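PDB 4UOP: lipoteichoic acid primase from Listeria monocytogenes, which belongs to the sulfatase-like family of alpha/beta enzymes and holds a magnesium ion in its extracellular catalytic domain. Local coordinates for residues N59-Q64 against A216-V221; R141-N146 against N347-K352; S277-Y282 against F320-G325; G330-V335 against D362-S367. One frame throughout, in Å; residues are numbered along the deposited sequence.

In the fold
The catalytic domain is built round a mixed beta sheet sandwiched by helices, and contacts 1 and 3 lie in it side by side, their centres about 11 Å apart, because strands 59-65 and 277-283 are neighbours. Contact 1 closes before contact 3 opens. Contact 2 joins the ends of helices 139-144 and 341-348; its segments alternate along the chain with those of contact 1, and Leu349 packs on both Leu60 and Val278. Contact 4 follows contact 3 in the chain and ties the 330-335 segment to the loop after helix 341-348; the centres of contacts 3 and 4 are about 15 Å apart. Together they join the sheet, whose strand 59-65 leads to the magnesium ligand Glu66, to that helix and its following loop.

Contact 1. Residues N59-Q64 against A216-V221; sequences NLIIVQ and AQLISV
With CG anti to the backbone N (chi1 177°) and the next bond turned sharply (chi2 88°), Gln217 brings its amide across to Ile62, where OE1 sits 3.3 Å from Ile62 CB. The same OE1 is hydrogen-bonded to Tyr215 OH, and Gln217 NE2 makes a weak hydrogen bond to Tyr282 OH, so a polar end can lie against a beta-branched side chain in the core. Gln64 behaves differently: its chain stays extended beyond CG and runs alongside Ile219, with Gln64 CB 3.7 Å from Ile219 CD1. Its OE1 is bonded to Tyr282 OH.

The backbones form a regular parallel ladder. Ile62 N donates to Ala216 O at 2.9 Å, Leu218 N to Ile62 O at 2.8 Å, and Ser220 N continues the series to Gln64 O. Where the strand ends, Ser220 OG is hydrogen-bonded to the backbone N of Glu66, a magnesium ligand; a small hydroxyl suits this junction.

Ile61 and Leu218 point the same way on one face, towards the side packed by helix 193-209. Gln64 and Gln217 meet helix 107-117 on the other. Strand 277-283 flanks 59-65, and strand 149-153 flanks 214-219, which places this pair inside the sheet.

Contact 2. Residues R141-N146 against N347-K352; sequences RLLGKN and NLLGIK
Ile351 enters the corner formed by Leu142, Leu143 and Asn146, just after helix 341-348 ends in a Schellman motif. Gly350 makes that ending: its positive phi (70°) suits glycine, and its N is bonded to Asn347 O. The chain then turns so that Ile351 faces the end of helix 139-144.

The two branches of Ile351 reach different leucines, and Asn146 borders both. The long branch crosses Leu143 at about a right angle, and Ile351 CD1 lies only 3.3 Å from Leu143 CD2, closer than usual for two methyl carbons, so the packing is tight here. The short branch meets Leu142, the two side chains sliding past each other in opposite directions with Leu142 CD2 3.9 Å from Ile351 CG2. Leu349 also crosses Leu143 nearly perpendicularly, its CD1 3.8 Å from Leu143 CD2. Isoleucine suits this place because its two branches let one side chain touch both Leu142 and Leu143; Met346 of helix 341-348 adds to the packing on the same two residues.

Asn146 comes at Ile351 from the opposite direction, CB and CG lying near CD1. Its amide is steadied within its own segment, which lets a polar side chain border the apolar patch: Asn146 ND2 donates to Leu142 O at 2.9 Å, the acceptor lying in the amide plane while the donor is tilted 31° from the carbonyl plane.

Contact 3. Residues S277-Y282 against F320-G325; sequences SVVVFY and FLHYPG
Val279 and His322 exchange two backbone hydrogen bonds, His322 N giving to Val279 O at 2.8 Å and Val279 N to His322 O at 2.9 Å. Phe281 and Phe320 form the next hydrogen-bonded pair of this antiparallel ladder; there Phe281 N donates to Phe320 O in the carbonyl plane at 2.9 Å. Between them Val280 faces Leu321 in a non-hydrogen-bonded pair.

The side chains work outward from these bonds. On one face the Val280 and Leu321 side chains cross obliquely, with Val280 CG2 3.8 Å from Leu321 CD1, and helix 341-348 packs over both residues. Beta-branched valines suit the extended backbone here, and Val280 offers its methyls to that helix. On the face of Val279, its CG2 is 3.8 Å from His322 CD2. Phe320 has CG anti to the carbonyl carbon (chi1 -66°), which leads its ring away from strand 277-282, though both phenylalanines touch Leu89 of helix 84-89; Phe320 CB stays 4.2 Å from Phe281 CD2.

At the end of the ladder, Pro324 rests its CD 3.3 Å from Ser277 O. His322 NE2 lies near that same oxygen but at a poor angle; it is bonded instead to Trp274 O, and its ring stacks with that of Trp274. This partnership is consistent with NE2 carrying a proton, so a polar ring can be buried beside Val279 with NE2 satisfied.

Contact 4. Residues G330-V335 against D362-S367; sequences GEIKNV and DILNSS
Asn334 pushes its side-chain amide into the turn 362-367, where ND2 bonds to Ile363 O and, weakly, to Ser366 OG. The turn opens with an Asx turn, Asp362 OD1 accepting from Leu364 N. Extended with CG anti to the backbone N (chi1 -172°), Asn334 sends ND2 to Ile363 O at 3.0 Å; the bond is straight at the hydrogen (166°) and the oxygen lies in the amide plane, but ND2 approaches the carbonyl from well off the C=O direction (113°). The weak bond from Asn334 ND2 to Ser366 OG measures 2.8 Å. On the other side of the amide, OD1 accepts from Asn369 N, so both ends of the group are occupied and its rotation is fixed. Asparagine suits the place because its short amide carries donor and acceptor together. A pentaethylene glycol molecule, probably from the crystallisation liquor, is hydrogen-bonded to Asn334 N.

Beside it is an apolar patch. Ile332 CD1 lets one methyl touch both Ile363 CD1, at 4.2 Å, and Leu364 CD2, at 4.1 Å, the side chains crossing at about a right angle, while Met94 also touches Ile332.

The turn is held from within as well. Asp362 OD2 takes a bond from Asn365 ND2, and Asp362 O receives Ser366 OG and Asn365 N from opposite faces of its plane, the hydroxyl oxygen Ser366 OG standing 3.1 Å from Asp362 O.

Contact 1. Residues N59-Q64 against A216-V221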
loop_
_atom_site.group_PDB
_atom_site.type_symbol
_atom_site.label_atom_id
_atom_site.label_comp_id
_atom_site.label_asym_id
_atom_site.label_seq_id
_atom_site.Cartn_x
_atom_site.Cartn_y
_atom_site.Cartn_z
ATOM N N ASN B 59 -11.406 34.672 -6.221
ATOM C CA ASN B 59 -10.482 33.662 -6.711
ATOM C C ASN B 59 -10.221 32.646 -5.600
ATOM O O ASN B 59 -10.622 32.854 -4.445
ATOM C CB ASN B 59 -9.173 34.292 -7.163
ATOM C CG ASN B 59 -9.383 35.427 -8.119
ATOM O OD1 ASN B 59 -9.866 35.227 -9.220
ATOM N ND2 ASN B 59 -9.050 36.635 -7.696
ATOM N N LEU B 60 -9.559 31.552 -5.955
ATOM C CA LEU B 60 -9.182 30.498 -5.003
ATOM C C LEU B 60 -7.714 30.129 -5.235
ATOM O O LEU B 60 -7.323 29.739 -6.338
ATOM C CB LEU B 60 -10.047 29.263 -5.200
ATOM C CG LEU B 60 -9.741 28.021 -4.360
ATOM C CD1 LEU B 60 -9.862 28.323 -2.889
ATOM C CD2 LEU B 60 -10.683 26.899 -4.773
ATOM N N ILE B 61 -6.919 30.293 -4.199
ATOM C CA ILE B 61 -5.521 29.869 -4.200
ATOM C C ILE B 61 -5.324 28.846 -3.076
ATOM O O ILE B 61 -5.626 29.120 -1.900
ATOM C CB ILE B 61 -4.592 31.057 -4.010
ATOM C CG1 ILE B 61 -4.749 32.046 -5.163
ATOM C CG2 ILE B 61 -3.150 30.567 -3.867
ATOM C CD1 ILE B 61 -4.157 33.412 -4.884
ATOM N N ILE B 62 -4.833 27.662 -3.416
ATOM C CA ILE B 62 -4.608 26.613 -2.435
ATOM C C ILE B 62 -3.149 26.169 -2.527
ATOM O O ILE B 62 -2.661 25.869 -3.632
ATOM C CB ILE B 62 -5.512 25.405 -2.691
ATOM C CG1 ILE B 62 -6.987 25.836 -2.632
ATOM C CG2 ILE B 62 -5.208 24.302 -1.695
ATOM C CD1 ILE B 62 -7.963 24.693 -2.775
ATOM N N VAL B 63 -2.458 26.204 -1.395
ATOM C CA VAL B 63 -1.063 25.782 -1.330
ATOM C C VAL B 63 -0.948 24.546 -0.432
ATOM O O VAL B 63 -1.332 24.577 0.731
ATOM C CB VAL B 63 -0.121 26.871 -0.809
ATOM C CG1 VAL B 63 1.317 26.389 -0.895
ATOM C CG2 VAL B 63 -0.298 28.168 -1.579
ATOM N N GLN B 64 -0.439 23.470 -1.016
ATOM C CA GLN B 64 -0.196 22.211 -0.340
ATOM C C GLN B 64 1.279 22.178 0.045
ATOM O O GLN B 64 2.140 22.146 -0.835
ATOM C CB GLN B 64 -0.515 21.043 -1.253
ATOM C CG GLN B 64 -0.335 19.696 -0.576
ATOM C CD GLN B 64 -0.766 18.523 -1.423
ATOM O OE1 GLN B 64 -1.970 18.294 -1.657
ATOM N NE2 GLN B 64 0.204 17.745 -1.869
ATOM N N ALA B 216 -6.011 28.414 -8.514
ATOM C CA ALA B 216 -4.632 27.946 -8.634
ATOM C C ALA B 216 -4.288 27.030 -7.459
ATOM O O ALA B 216 -4.494 27.400 -6.294
ATOM C CB ALA B 216 -3.696 29.133 -8.672
ATOM N N GLN B 217 -3.815 25.823 -7.767
ATOM C CA GLN B 217 -3.329 24.868 -6.759
ATOM C C GLN B 217 -1.808 24.768 -6.897
ATOM O O GLN B 217 -1.326 24.421 -7.963
ATOM C CB GLN B 217 -3.937 23.497 -6.986
ATOM C CG GLN B 217 -3.436 22.433 -6.030
ATOM C CD GLN B 217 -4.224 22.325 -4.742
ATOM O OE1 GLN B 217 -5.396 22.729 -4.664
ATOM N NE2 GLN B 217 -3.612 21.708 -3.732
ATOM N N LEU B 218 -1.085 25.101 -5.838
ATOM C CA LEU B 218 0.366 25.044 -5.830
ATOM C C LEU B 218 0.805 23.940 -4.883
ATOM O O LEU B 218 0.304 23.843 -3.749
ATOM C CB LEU B 218 0.958 26.382 -5.396
ATOM C CG LEU B 218 0.736 27.562 -6.341
ATOM C CD1 LEU B 218 -0.614 28.209 -6.115
ATOM C CD2 LEU B 218 1.808 28.626 -6.161
ATOM N N ILE B 219 1.730 23.093 -5.334
ATOM C CA ILE B 219 2.221 21.981 -4.554
ATOM C C ILE B 219 3.699 22.276 -4.276
ATOM O O ILE B 219 4.455 22.273 -5.172
ATOM C CB ILE B 219 2.113 20.654 -5.335
ATOM C CG1 ILE B 219 0.716 20.514 -5.933
ATOM C CG2 ILE B 219 2.382 19.467 -4.463
ATOM C CD1 ILE B 219 -0.311 20.363 -4.892
ATOM N N SER B 220 4.044 22.519 -3.021
ATOM C CA SER B 220 5.418 22.821 -2.629
ATOM C C SER B 220 6.285 21.581 -2.620
ATOM O O SER B 220 5.759 20.510 -2.705
ATOM C CB SER B 220 5.465 23.516 -1.284
ATOM O OG SER B 220 5.421 22.610 -0.274
ATOM N N VAL B 221 7.609 21.735 -2.600
ATOM C CA VAL B 221 8.455 20.576 -2.637
ATOM C C VAL B 221 9.757 20.667 -1.860
ATOM O O VAL B 221 10.337 19.700 -1.622
ATOM C CB VAL B 221 8.702 20.098 -4.075
ATOM C CG1 VAL B 221 9.791 20.896 -4.702
ATOM C CG2 VAL B 221 9.040 18.634 -4.132
#

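Contact 2. Residues R141-N146 against N347-K352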
loop_
_atom_site.group_PDB
_atom_site.type_symbol
_atom_site.label_atom_id
_atom_site.label_comp_id
_atom_site.label_asym_id
_atom_site.label_seq_id
_atom_site.Cartn_x
_atom_site.Cartn_y
_atom_site.Cartn_z
ATOM N N ARG B 141 -13.189 20.736 -11.766
ATOM C CA ARG B 141 -14.224 20.555 -12.767
ATOM C C ARG B 141 -15.458 21.393 -12.421
ATOM O O ARG B 141 -15.986 22.110 -13.274
ATOM C CB ARG B 141 -14.591 19.077 -12.897
ATOM C CG ARG B 141 -15.587 18.786 -14.004
ATOM C CD ARG B 141 -15.888 17.287 -14.114
ATOM N NE ARG B 141 -14.675 16.486 -14.302
ATOM C CZ ARG B 141 -14.007 16.365 -15.448
ATOM N NH1 ARG B 141 -14.412 16.984 -16.559
ATOM N NH2 ARG B 141 -12.915 15.620 -15.490
ATOM N N LEU B 142 -15.897 21.338 -11.169
ATOM C CA LEU B 142 -17.043 22.120 -10.734
ATOM C C LEU B 142 -16.765 23.621 -10.838
ATOM O O LEU B 142 -17.626 24.387 -11.245
ATOM C CB LEU B 142 -17.445 21.749 -9.309
ATOM C CG LEU B 142 -18.664 22.455 -8.719
ATOM C CD1 LEU B 142 -19.878 22.300 -9.624
ATOM C CD2 LEU B 142 -18.951 21.882 -7.341
ATOM N N LEU B 143 -15.566 24.060 -10.464
ATOM C CA LEU B 143 -15.234 25.473 -10.574
ATOM C C LEU B 143 -15.183 25.931 -12.030
ATOM O O LEU B 143 -15.581 27.057 -12.342
ATOM C CB LEU B 143 -13.924 25.797 -9.846
ATOM C CG LEU B 143 -14.014 25.727 -8.320
ATOM C CD1 LEU B 143 -12.633 25.942 -7.706
ATOM C CD2 LEU B 143 -15.020 26.731 -7.778
ATOM N N GLY B 144 -14.741 25.047 -12.920
ATOM C CA GLY B 144 -14.715 25.334 -14.339
ATOM C C GLY B 144 -16.103 25.582 -14.932
ATOM O O GLY B 144 -16.217 26.282 -15.932
ATOM N N LYS B 145 -17.131 25.015 -14.311
ATOM C CA LYS B 145 -18.528 25.278 -14.698
ATOM C C LYS B 145 -19.101 26.538 -14.052
ATOM O O LYS B 145 -20.250 26.909 -14.306
ATOM C CB LYS B 145 -19.413 24.077 -14.337
ATOM C CG LYS B 145 -19.089 22.809 -15.108
ATOM C CD LYS B 145 -19.161 23.043 -16.606
ATOM C CE LYS B 145 -18.965 21.766 -17.400
ATOM N NZ LYS B 145 -19.236 22.004 -18.845
ATOM N N ASN B 146 -18.295 27.189 -13.223
ATOM C CA ASN B 146 -18.665 28.432 -12.585
ATOM C C ASN B 146 -17.708 29.560 -12.925
ATOM O O ASN B 146 -17.464 30.441 -12.107
ATOM C CB ASN B 146 -18.750 28.197 -11.083
ATOM C CG ASN B 146 -19.978 27.385 -10.693
ATOM O OD1 ASN B 146 -21.020 27.963 -10.422
ATOM N ND2 ASN B 146 -19.866 26.056 -10.671
ATOM N N ASN B 347 -18.839 25.913 -0.275
ATOM C CA ASN B 347 -19.772 26.721 0.507
ATOM C C ASN B 347 -19.355 28.200 0.570
ATOM O O ASN B 347 -20.167 29.107 0.341
ATOM C CB ASN B 347 -19.956 26.130 1.909
ATOM C CG ASN B 347 -20.846 26.989 2.791
ATOM O OD1 ASN B 347 -22.063 27.068 2.572
ATOM N ND2 ASN B 347 -20.260 27.648 3.766
ATOM N N LEU B 348 -18.085 28.462 0.876
ATOM C CA LEU B 348 -17.603 29.836 0.924
ATOM C C LEU B 348 -17.764 30.560 -0.420
ATOM O O LEU B 348 -18.093 31.761 -0.461
ATOM C CB LEU B 348 -16.128 29.874 1.363
ATOM C CG LEU B 348 -15.874 29.461 2.803
ATOM C CD1 LEU B 348 -14.376 29.315 3.054
ATOM C CD2 LEU B 348 -16.454 30.487 3.761
ATOM N N LEU B 349 -17.518 29.838 -1.510
ATOM C CA LEU B 349 -17.596 30.412 -2.847
ATOM C C LEU B 349 -19.045 30.530 -3.353
ATOM O O LEU B 349 -19.262 31.040 -4.435
ATOM C CB LEU B 349 -16.761 29.585 -3.822
ATOM C CG LEU B 349 -15.235 29.638 -3.600
ATOM C CD1 LEU B 349 -14.532 28.686 -4.558
ATOM C CD2 LEU B 349 -14.684 31.037 -3.742
ATOM N N GLY B 350 -20.009 30.047 -2.567
ATOM C CA GLY B 350 -21.429 30.127 -2.926
ATOM C C GLY B 350 -21.808 29.221 -4.069
ATOM O O GLY B 350 -22.644 29.578 -4.891
ATOM N N ILE B 351 -21.152 28.070 -4.163
ATOM C CA ILE B 351 -21.382 27.154 -5.247
ATOM C C ILE B 351 -22.137 25.933 -4.729
ATOM O O ILE B 351 -21.721 25.284 -3.784
ATOM C CB ILE B 351 -20.057 26.764 -5.926
ATOM C CG1 ILE B 351 -19.502 27.981 -6.677
ATOM C CG2 ILE B 351 -20.254 25.580 -6.867
ATOM C CD1 ILE B 351 -18.090 27.824 -7.192
ATOM N N LYS B 352 -23.270 25.641 -5.359
ATOM C CA LYS B 352 -24.046 24.464 -5.026
ATOM C C LYS B 352 -23.434 23.263 -5.706
ATOM O O LYS B 352 -23.114 23.301 -6.892
ATOM C CB LYS B 352 -25.507 24.614 -5.460
ATOM C CG LYS B 352 -26.339 25.468 -4.517
ATOM C CD LYS B 352 -26.484 24.828 -3.141
ATOM C CE LYS B 352 -27.754 25.276 -2.425
ATOM N NZ LYS B 352 -27.594 26.580 -1.720
#

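Contact 3. Residues S277-Y282 against F320-G325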
loop_
_atom_site.group_PDB
_atom_site.type_symbol
_atom_site.label_atom_id
_atom_site.label_comp_id
_atom_site.label_asym_id
_atom_site.label_seq_id
_atom_site.Cartn_x
_atom_site.Cartn_y
_atom_site.Cartn_z
ATOM N N SER B 277 -9.407 36.972 -2.943
ATOM C CA SER B 277 -9.207 35.525 -3.052
ATOM C C SER B 277 -9.455 34.791 -1.744
ATOM O O SER B 277 -9.112 35.290 -0.672
ATOM C CB SER B 277 -7.761 35.212 -3.486
ATOM O OG SER B 277 -7.456 35.796 -4.723
ATOM N N VAL B 278 -10.037 33.595 -1.846
ATOM C CA VAL B 278 -10.002 32.611 -0.779
ATOM C C VAL B 278 -8.630 31.967 -0.888
ATOM O O VAL B 278 -8.203 31.589 -1.981
ATOM C CB VAL B 278 -11.087 31.542 -0.968
ATOM C CG1 VAL B 278 -10.980 30.449 0.086
ATOM C CG2 VAL B 278 -12.470 32.189 -0.939
ATOM N N VAL B 279 -7.938 31.870 0.234
ATOM C CA VAL B 279 -6.636 31.226 0.260
ATOM C C VAL B 279 -6.617 30.159 1.351
ATOM O O VAL B 279 -7.023 30.419 2.493
ATOM C CB VAL B 279 -5.507 32.245 0.465
ATOM C CG1 VAL B 279 -4.171 31.537 0.410
ATOM C CG2 VAL B 279 -5.556 33.336 -0.599
ATOM N N VAL B 280 -6.205 28.950 0.969
ATOM C CA VAL B 280 -6.138 27.800 1.855
ATOM C C VAL B 280 -4.697 27.274 1.850
ATOM O O VAL B 280 -4.103 27.116 0.774
ATOM C CB VAL B 280 -7.054 26.659 1.391
ATOM C CG1 VAL B 280 -7.057 25.522 2.394
ATOM C CG2 VAL B 280 -8.464 27.175 1.157
ATOM N N PHE B 281 -4.167 27.013 3.038
ATOM C CA PHE B 281 -2.863 26.384 3.187
ATOM C C PHE B 281 -3.039 25.136 4.020
ATOM O O PHE B 281 -3.675 25.188 5.069
ATOM C CB PHE B 281 -1.881 27.297 3.923
ATOM C CG PHE B 281 -1.709 28.651 3.307
ATOM C CD1 PHE B 281 -1.523 28.795 1.946
ATOM C CD2 PHE B 281 -1.693 29.787 4.099
ATOM C CE1 PHE B 281 -1.358 30.045 1.377
ATOM C CE2 PHE B 281 -1.531 31.050 3.529
ATOM C CZ PHE B 281 -1.351 31.173 2.177
ATOM N N TYR B 282 -2.451 24.022 3.592
ATOM C CA TYR B 282 -2.466 22.805 4.412
ATOM C C TYR B 282 -1.222 21.979 4.158
ATOM O O TYR B 282 -0.669 22.011 3.060
ATOM C CB TYR B 282 -3.736 21.972 4.121
ATOM C CG TYR B 282 -3.800 21.416 2.724
ATOM C CD1 TYR B 282 -4.249 22.199 1.667
ATOM C CD2 TYR B 282 -3.404 20.114 2.453
ATOM C CE1 TYR B 282 -4.289 21.709 0.376
ATOM C CE2 TYR B 282 -3.442 19.612 1.164
ATOM C CZ TYR B 282 -3.880 20.421 0.132
ATOM O OH TYR B 282 -3.924 19.985 -1.165
ATOM N N PHE B 320 -5.066 26.388 7.320
ATOM C CA PHE B 320 -5.354 27.813 7.450
ATOM C C PHE B 320 -6.243 28.231 6.304
ATOM O O PHE B 320 -6.012 27.852 5.147
ATOM C CB PHE B 320 -4.059 28.643 7.420
ATOM C CG PHE B 320 -3.163 28.412 8.596
ATOM C CD1 PHE B 320 -2.334 27.307 8.645
ATOM C CD2 PHE B 320 -3.150 29.298 9.669
ATOM C CE1 PHE B 320 -1.521 27.081 9.748
ATOM C CE2 PHE B 320 -2.327 29.090 10.758
ATOM C CZ PHE B 320 -1.529 27.966 10.811
ATOM N N LEU B 321 -7.260 29.027 6.614
ATOM C CA LEU B 321 -8.176 29.515 5.619
ATOM C C LEU B 321 -8.379 31.010 5.768
ATOM O O LEU B 321 -8.681 31.508 6.860
ATOM C CB LEU B 321 -9.519 28.788 5.719
ATOM C CG LEU B 321 -10.487 29.248 4.611
ATOM C CD1 LEU B 321 -11.041 28.088 3.793
ATOM C CD2 LEU B 321 -11.602 30.060 5.233
ATOM N N HIS B 322 -8.209 31.708 4.655
ATOM C CA HIS B 322 -8.428 33.147 4.566
ATOM C C HIS B 322 -9.521 33.408 3.544
ATOM O O HIS B 322 -9.590 32.732 2.514
ATOM C CB HIS B 322 -7.134 33.842 4.138
ATOM C CG HIS B 322 -7.338 35.130 3.389
ATOM N ND1 HIS B 322 -7.503 36.342 4.027
ATOM C CD2 HIS B 322 -7.399 35.394 2.063
ATOM C CE1 HIS B 322 -7.678 37.293 3.126
ATOM N NE2 HIS B 322 -7.618 36.744 1.925
ATOM N N TYR B 323 -10.385 34.378 3.830
ATOM C CA TYR B 323 -11.225 34.947 2.779
ATOM C C TYR B 323 -11.450 36.418 3.050
ATOM O O TYR B 323 -11.433 36.840 4.216
ATOM C CB TYR B 323 -12.542 34.173 2.599
ATOM C CG TYR B 323 -13.502 34.207 3.763
ATOM C CD1 TYR B 323 -14.435 35.236 3.902
ATOM C CD2 TYR B 323 -13.517 33.184 4.701
ATOM C CE1 TYR B 323 -15.336 35.251 4.967
ATOM C CE2 TYR B 323 -14.405 33.192 5.765
ATOM C CZ TYR B 323 -15.317 34.218 5.891
ATOM O OH TYR B 323 -16.185 34.206 6.964
ATOM N N PRO B 324 -11.647 37.203 1.988
ATOM C CA PRO B 324 -11.779 38.655 2.181
ATOM C C PRO B 324 -12.978 39.043 3.054
ATOM O O PRO B 324 -14.077 38.509 2.876
ATOM C CB PRO B 324 -11.960 39.192 0.759
ATOM C CG PRO B 324 -11.465 38.106 -0.139
ATOM C CD PRO B 324 -11.797 36.825 0.570
ATOM N N GLY B 325 -12.750 39.962 3.981
ATOM C CA GLY B 325 -13.810 40.449 4.852
ATOM C C GLY B 325 -14.250 39.460 5.913
ATOM O O GLY B 325 -15.358 39.571 6.439
#

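Contact 4. Residues G330-V335 against D362-S367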
loop_
_atom_site.group_PDB
_atom_site.type_symbol
_atom_site.label_atom_id
_atom_site.label_comp_id
_atom_site.label_asym_id
_atom_site.label_seq_id
_atom_site.Cartn_x
_atom_site.Cartn_y
_atom_site.Cartn_z
ATOM N N GLY B 330 -9.940 32.718 13.865
ATOM C CA GLY B 330 -9.611 31.926 15.041
ATOM C C GLY B 330 -9.702 30.442 14.790
ATOM O O GLY B 330 -9.761 30.000 13.643
ATOM N N GLU B 331 -9.684 29.685 15.882
ATOM C CA GLU B 331 -9.559 28.237 15.834
ATOM C C GLU B 331 -10.886 27.583 15.467
ATOM O O GLU B 331 -11.904 27.821 16.111
ATOM C CB GLU B 331 -9.066 27.720 17.186
ATOM C CG GLU B 331 -8.745 26.242 17.217
ATOM C CD GLU B 331 -8.218 25.767 18.561
ATOM O OE1 GLU B 331 -7.883 26.610 19.428
ATOM O OE2 GLU B 331 -8.113 24.536 18.746
ATOM N N ILE B 332 -10.875 26.779 14.413
ATOM C CA ILE B 332 -12.036 25.975 14.042
ATOM C C ILE B 332 -12.093 24.786 15.004
ATOM O O ILE B 332 -11.130 24.024 15.117
ATOM C CB ILE B 332 -11.930 25.452 12.588
ATOM C CG1 ILE B 332 -11.764 26.605 11.595
ATOM C CG2 ILE B 332 -13.167 24.639 12.229
ATOM C CD1 ILE B 332 -11.207 26.182 10.253
ATOM N N LYS B 333 -13.226 24.605 15.677
ATOM C CA LYS B 333 -13.355 23.533 16.668
ATOM C C LYS B 333 -13.675 22.180 16.043
ATOM O O LYS B 333 -13.263 21.158 16.549
ATOM C CB LYS B 333 -14.428 23.890 17.705
ATOM C CG LYS B 333 -14.185 25.208 18.426
ATOM C CD LYS B 333 -12.794 25.330 19.027
ATOM C CE LYS B 333 -12.452 24.176 19.958
ATOM N NZ LYS B 333 -11.217 24.467 20.748
ATOM N N ASN B 334 -14.409 22.181 14.952
ATOM C CA ASN B 334 -14.828 20.960 14.294
ATOM C C ASN B 334 -13.628 20.344 13.564
ATOM O O ASN B 334 -12.890 21.058 12.873
ATOM C CB ASN B 334 -15.966 21.321 13.347
ATOM C CG ASN B 334 -16.650 20.120 12.711
ATOM O OD1 ASN B 334 -16.861 19.075 13.325
ATOM N ND2 ASN B 334 -17.036 20.294 11.464
ATOM N N VAL B 335 -13.443 19.037 13.695
ATOM C CA VAL B 335 -12.340 18.376 13.004
ATOM C C VAL B 335 -12.590 18.255 11.521
ATOM O O VAL B 335 -13.729 18.288 11.050
ATOM C CB VAL B 335 -11.990 16.972 13.547
ATOM C CG1 VAL B 335 -11.595 17.068 14.995
ATOM C CG2 VAL B 335 -13.132 15.981 13.330
ATOM N N ASP B 362 -18.639 19.874 4.880
ATOM C CA ASP B 362 -18.385 21.287 5.105
ATOM C C ASP B 362 -18.076 21.488 6.588
ATOM O O ASP B 362 -18.955 21.454 7.443
ATOM C CB ASP B 362 -19.590 22.108 4.650
ATOM C CG ASP B 362 -19.470 23.587 4.959
ATOM O OD1 ASP B 362 -18.431 24.050 5.484
ATOM O OD2 ASP B 362 -20.445 24.308 4.660
ATOM N N ILE B 363 -16.807 21.727 6.907
ATOM C CA ILE B 363 -16.428 21.754 8.307
ATOM C C ILE B 363 -16.884 23.018 9.044
ATOM O O ILE B 363 -16.893 23.033 10.266
ATOM C CB ILE B 363 -14.918 21.535 8.511
ATOM C CG1 ILE B 363 -14.103 22.705 8.008
ATOM C CG2 ILE B 363 -14.476 20.227 7.847
ATOM C CD1 ILE B 363 -12.666 22.652 8.515
ATOM N N LEU B 364 -17.259 24.064 8.320
ATOM C CA LEU B 364 -17.739 25.280 8.982
ATOM C C LEU B 364 -19.239 25.225 9.286
ATOM O O LEU B 364 -19.782 26.157 9.885
ATOM C CB LEU B 364 -17.413 26.516 8.148
ATOM C CG LEU B 364 -15.923 26.739 7.841
ATOM C CD1 LEU B 364 -15.750 27.989 7.009
ATOM C CD2 LEU B 364 -15.119 26.815 9.117
ATOM N N ASN B 365 -19.902 24.154 8.879
ATOM C CA ASN B 365 -21.340 24.005 9.120
ATOM C C ASN B 365 -21.732 22.686 9.761
ATOM O O ASN B 365 -22.869 22.235 9.653
ATOM C CB ASN B 365 -22.096 24.239 7.826
ATOM C CG ASN B 365 -22.252 25.699 7.542
ATOM O OD1 ASN B 365 -22.968 26.399 8.255
ATOM N ND2 ASN B 365 -21.525 26.196 6.547
ATOM N N SER B 366 -20.791 22.101 10.465
ATOM C CA SER B 366 -21.044 20.898 11.239
ATOM C C SER B 366 -20.237 20.998 12.506
ATOM O O SER B 366 -19.335 21.836 12.621
ATOM C CB SER B 366 -20.667 19.659 10.429
ATOM O OG SER B 366 -19.319 19.717 10.000
ATOM N N SER B 367 -20.583 20.180 13.488
ATOM C CA SER B 367 -19.864 20.183 14.753
ATOM C C SER B 367 -19.430 18.808 15.205
ATOM O O SER B 367 -18.675 18.722 16.165
ATOM C CB SER B 367 -20.695 20.845 15.852
ATOM O OG SER B 367 -20.648 22.254 15.703
#